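Local coordinates for putative lipoprotein (Bacteroides fragilis, PDB 3NQI) that is of unknown function but is probably a lipoprotein of the bacterial cell envelope that may bind lipid, at residues A50-Q55 against I71-D76. Sequence-based numbering, arbitrary orientation.
With CD (cadmium ion), chain F.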
ATOM      1  N   ALA A  50      -1.382   4.946   7.931  1.00 15.85           N
ATOM      2  CA  ALA A  50      -2.723   4.492   8.317  1.00 19.12           C
ATOM      3  C   ALA A  50      -3.795   4.978   7.368  1.00 20.18           C
ATOM      4  O   ALA A  50      -3.530   5.850   6.590  1.00 21.71           O
ATOM      5  CB  ALA A  50      -3.104   5.002   9.800  1.00 17.65           C
ATOM      6  N   TYR A  51      -4.935   4.314   7.377  1.00 21.39           N
ATOM      7  CA  TYR A  51      -6.174   4.820   6.784  1.00 22.26           C
ATOM      8  C   TYR A  51      -7.114   5.266   7.929  1.00 22.94           C
ATOM      9  O   TYR A  51      -7.425   4.488   8.842  1.00 23.77           O
ATOM     10  CB  TYR A  51      -6.822   3.727   5.938  1.00 23.14           C
ATOM     11  CG  TYR A  51      -8.083   4.160   5.250  1.00 28.58           C
ATOM     12  CD1 TYR A  51      -8.033   4.893   4.082  1.00 33.71           C
ATOM     13  CD2 TYR A  51      -9.341   3.826   5.777  1.00 37.10           C
ATOM     14  CE1 TYR A  51      -9.207   5.300   3.422  1.00 36.24           C
ATOM     15  CE2 TYR A  51     -10.515   4.215   5.120  1.00 41.88           C
ATOM     16  CZ  TYR A  51     -10.429   4.939   3.945  1.00 42.37           C
ATOM     17  OH  TYR A  51     -11.569   5.354   3.304  1.00 51.56           O
ATOM     18  N   ILE A  52      -7.572   6.504   7.900  1.00 24.92           N
ATOM     19  CA  ILE A  52      -8.494   6.990   8.924  1.00 24.45           C
ATOM     20  C   ILE A  52      -9.765   7.502   8.293  1.00 27.39           C
ATOM     21  O   ILE A  52      -9.777   7.837   7.123  1.00 26.39           O
ATOM     22  CB  ILE A  52      -7.882   8.091   9.832  1.00 24.24           C
ATOM     23  CG1 ILE A  52      -7.536   9.370   9.074  1.00 26.12           C
ATOM     24  CG2 ILE A  52      -6.633   7.530  10.606  1.00 22.44           C
ATOM     25  CD1 ILE A  52      -6.978  10.466  10.032  1.00 25.00           C
ATOM     26  N   TYR A  53     -10.799   7.534   9.110  1.00 28.16           N
ATOM     27  CA  TYR A  53     -12.084   8.051   8.795  1.00 32.68           C
ATOM     28  C   TYR A  53     -12.381   9.046   9.917  1.00 33.81           C
ATOM     29  O   TYR A  53     -12.411   8.700  11.100  1.00 33.80           O
ATOM     30  CB  TYR A  53     -13.071   6.869   8.704  1.00 34.40           C
ATOM     31  CG  TYR A  53     -14.495   7.298   8.541  1.00 42.16           C
ATOM     32  CD1 TYR A  53     -14.809   8.474   7.861  1.00 47.81           C
ATOM     33  CD2 TYR A  53     -15.544   6.558   9.098  1.00 49.14           C
ATOM     34  CE1 TYR A  53     -16.094   8.890   7.725  1.00 50.17           C
ATOM     35  CE2 TYR A  53     -16.863   6.980   8.965  1.00 43.42           C
ATOM     36  CZ  TYR A  53     -17.119   8.154   8.281  1.00 54.12           C
ATOM     37  OH  TYR A  53     -18.394   8.626   8.115  1.00 49.45           O
ATOM     38  N   CYS A  54     -12.586  10.300   9.560  1.00 37.30           N
ATOM     39  CA  CYS A  54     -12.638  11.316  10.566  1.00 37.42           C
ATOM     40  C   CYS A  54     -13.595  12.470  10.259  1.00 39.89           C
ATOM     41  O   CYS A  54     -14.143  12.604   9.141  1.00 39.43           O
ATOM     42  CB  CYS A  54     -11.218  11.853  10.824  1.00 37.38           C
ATOM     43  SG  CYS A  54     -10.541  12.937   9.517  1.00 46.16           S
ATOM     44  N   GLN A  55     -13.820  13.280  11.287  1.00 39.49           N
ATOM     45  CA  GLN A  55     -14.484  14.563  11.083  1.00 45.40           C
ATOM     46  C   GLN A  55     -13.708  15.705  11.747  1.00 46.42           C
ATOM     47  O   GLN A  55     -12.987  15.507  12.730  1.00 43.63           O
ATOM     48  CB  GLN A  55     -15.978  14.506  11.455  1.00 48.15           C
ATOM     49  CG  GLN A  55     -16.366  14.620  12.896  1.00 54.28           C
ATOM     50  CD  GLN A  55     -17.879  14.589  13.085  1.00 60.36           C
ATOM     51  OE1 GLN A  55     -18.630  14.225  12.180  1.00 71.29           O
ATOM     52  NE2 GLN A  55     -18.324  14.979  14.260  1.00 62.43           N
ATOM     53  N   ILE A  71      -9.229  16.830  15.096  1.00 37.85           N
ATOM     54  CA  ILE A  71     -10.212  15.926  14.498  1.00 36.94           C
ATOM     55  C   ILE A  71     -10.816  14.942  15.507  1.00 35.84           C
ATOM     56  O   ILE A  71     -10.254  14.664  16.543  1.00 34.84           O
ATOM     57  CB  ILE A  71      -9.625  15.095  13.308  1.00 33.41           C
ATOM     58  CG1 ILE A  71      -8.419  14.269  13.744  1.00 31.23           C
ATOM     59  CG2 ILE A  71      -9.217  16.009  12.148  1.00 35.58           C
ATOM     60  CD1 ILE A  71      -8.108  13.073  12.837  1.00 29.31           C
ATOM     61  N   THR A  72     -11.973  14.416  15.152  1.00 37.24           N
ATOM     62  CA  THR A  72     -12.573  13.295  15.851  1.00 36.56           C
ATOM     63  C   THR A  72     -12.551  12.099  14.902  1.00 32.61           C
ATOM     64  O   THR A  72     -13.125  12.149  13.831  1.00 32.32           O
ATOM     65  CB  THR A  72     -14.021  13.670  16.287  1.00 38.50           C
ATOM     66  OG1 THR A  72     -13.940  14.733  17.239  1.00 38.64           O
ATOM     67  CG2 THR A  72     -14.766  12.466  16.910  1.00 35.52           C
ATOM     68  N   LEU A  73     -11.866  11.024  15.299  1.00 29.82           N
ATOM     69  CA  LEU A  73     -11.884   9.797  14.547  1.00 29.47           C
ATOM     70  C   LEU A  73     -13.264   9.189  14.674  1.00 32.14           C
ATOM     71  O   LEU A  73     -13.843   9.147  15.777  1.00 32.31           O
ATOM     72  CB  LEU A  73     -10.808   8.825  15.059  1.00 28.11           C
ATOM     73  CG  LEU A  73      -9.387   9.349  14.797  1.00 30.44           C
ATOM     74  CD1 LEU A  73      -8.352   8.722  15.717  1.00 26.93           C
ATOM     75  CD2 LEU A  73      -8.994   9.107  13.303  1.00 24.04           C
ATOM     76  N   LEU A  74     -13.795   8.741  13.540  1.00 32.63           N
ATOM     77  CA  LEU A  74     -15.104   8.100  13.469  1.00 33.93           C
ATOM     78  C   LEU A  74     -15.037   6.547  13.378  1.00 34.59           C
ATOM     79  O   LEU A  74     -16.069   5.868  13.360  1.00 37.40           O
ATOM     80  CB  LEU A  74     -15.866   8.706  12.291  1.00 37.98           C
ATOM     81  CG  LEU A  74     -16.250  10.190  12.449  1.00 40.26           C
ATOM     82  CD1 LEU A  74     -16.900  10.733  11.160  1.00 44.16           C
ATOM     83  CD2 LEU A  74     -17.190  10.435  13.635  1.00 38.63           C
ATOM     84  N   ALA A  75     -13.834   5.980  13.310  1.00 31.51           N
ATOM     85  CA  ALA A  75     -13.671   4.533  13.287  1.00 31.29           C
ATOM     86  C   ALA A  75     -12.318   4.287  13.862  1.00 28.51           C
ATOM     87  O   ALA A  75     -11.509   5.203  13.916  1.00 27.18           O
ATOM     88  CB  ALA A  75     -13.726   3.997  11.872  1.00 32.35           C
ATOM     89  N   ASP A  76     -12.058   3.053  14.279  1.00 27.61           N
ATOM     90  CA  ASP A  76     -10.720   2.713  14.755  1.00 28.73           C
ATOM     91  C   ASP A  76      -9.677   2.854  13.622  1.00 28.45           C
ATOM     92  O   ASP A  76      -9.814   2.238  12.571  1.00 27.75           O
ATOM     93  CB  ASP A  76     -10.719   1.313  15.343  1.00 29.00           C
ATOM     94  CG  ASP A  76      -9.406   0.960  16.033  1.00 30.03           C
ATOM     95  OD1 ASP A  76      -8.664   1.832  16.622  1.00 27.87           O
ATOM     96  OD2 ASP A  76      -9.159  -0.264  16.035  1.00 37.69           O
TER
HETATM   97 CD    CD F 301      -6.767   1.159  17.513  1.00 31.93          CD
HETATM   98  O   HOH W   1      -9.812   3.282   9.845  1.00 36.98           O
HETATM   99  O   HOH W   2     -10.164   5.863  11.493  1.00 28.77           O
HETATM  100  O   HOH W   3      -7.288  -1.127  17.356  1.00 35.63           O
HETATM  101  O   HOH W   4      -5.641   0.817  15.301  1.00 23.38           O
HETATM  102  O   HOH W   5      -4.955   0.360  18.192  1.00 24.49           O
HETATM  103  O   HOH W   6      -7.750   0.735  19.752  1.00 22.40           O
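The ring of Tyr53 lies over Leu74, whose CB sits beneath one face 4.0 Å from the ring centroid, a CH-pi contact only 18° off the ring normal. With CG anti to the backbone N, the Tyr53 chi1 of 173° turns the ring across Leu74 at a slant, with Leu74 CD1 under CZ and OH and Ala75 CB at the edge by CD2. A tyrosine suits this partly exposed place: its face covers aliphatic carbon and its hydroxyl bonds to Gln11. Leu74 CD1 also touches Gln55 CB at 3.9 Å, the two side chains crossing at about a right angle. Strands 49-56 and 68-73 form an antiparallel beta hairpin, in which Gln55 and Thr72 make a hydrogen-bonded pair (Gln55 N to Thr72 O 2.9 Å, Thr72 N to Gln55 O 2.8 Å) and Cys54 faces Leu73 in the neighbouring non-hydrogen-bonded one. Leu74 N still reaches Tyr53 O, but beyond it the chains part, and water bridges Tyr53 N to Ala75 O. The buried face is apolar: Leu73 CD2 packs on Ile52 CB at 3.8 Å, and Ile71 CD1 touches both Ile52 CD1 and Cys54 CB; aliphatic chains suit this face, where Phe27 also touches Ile52 and Leu73. Farther along the chain, exposed Asp76 offers OD1 to a cadmium ion at 2.2 Å, with four waters among its other ligands.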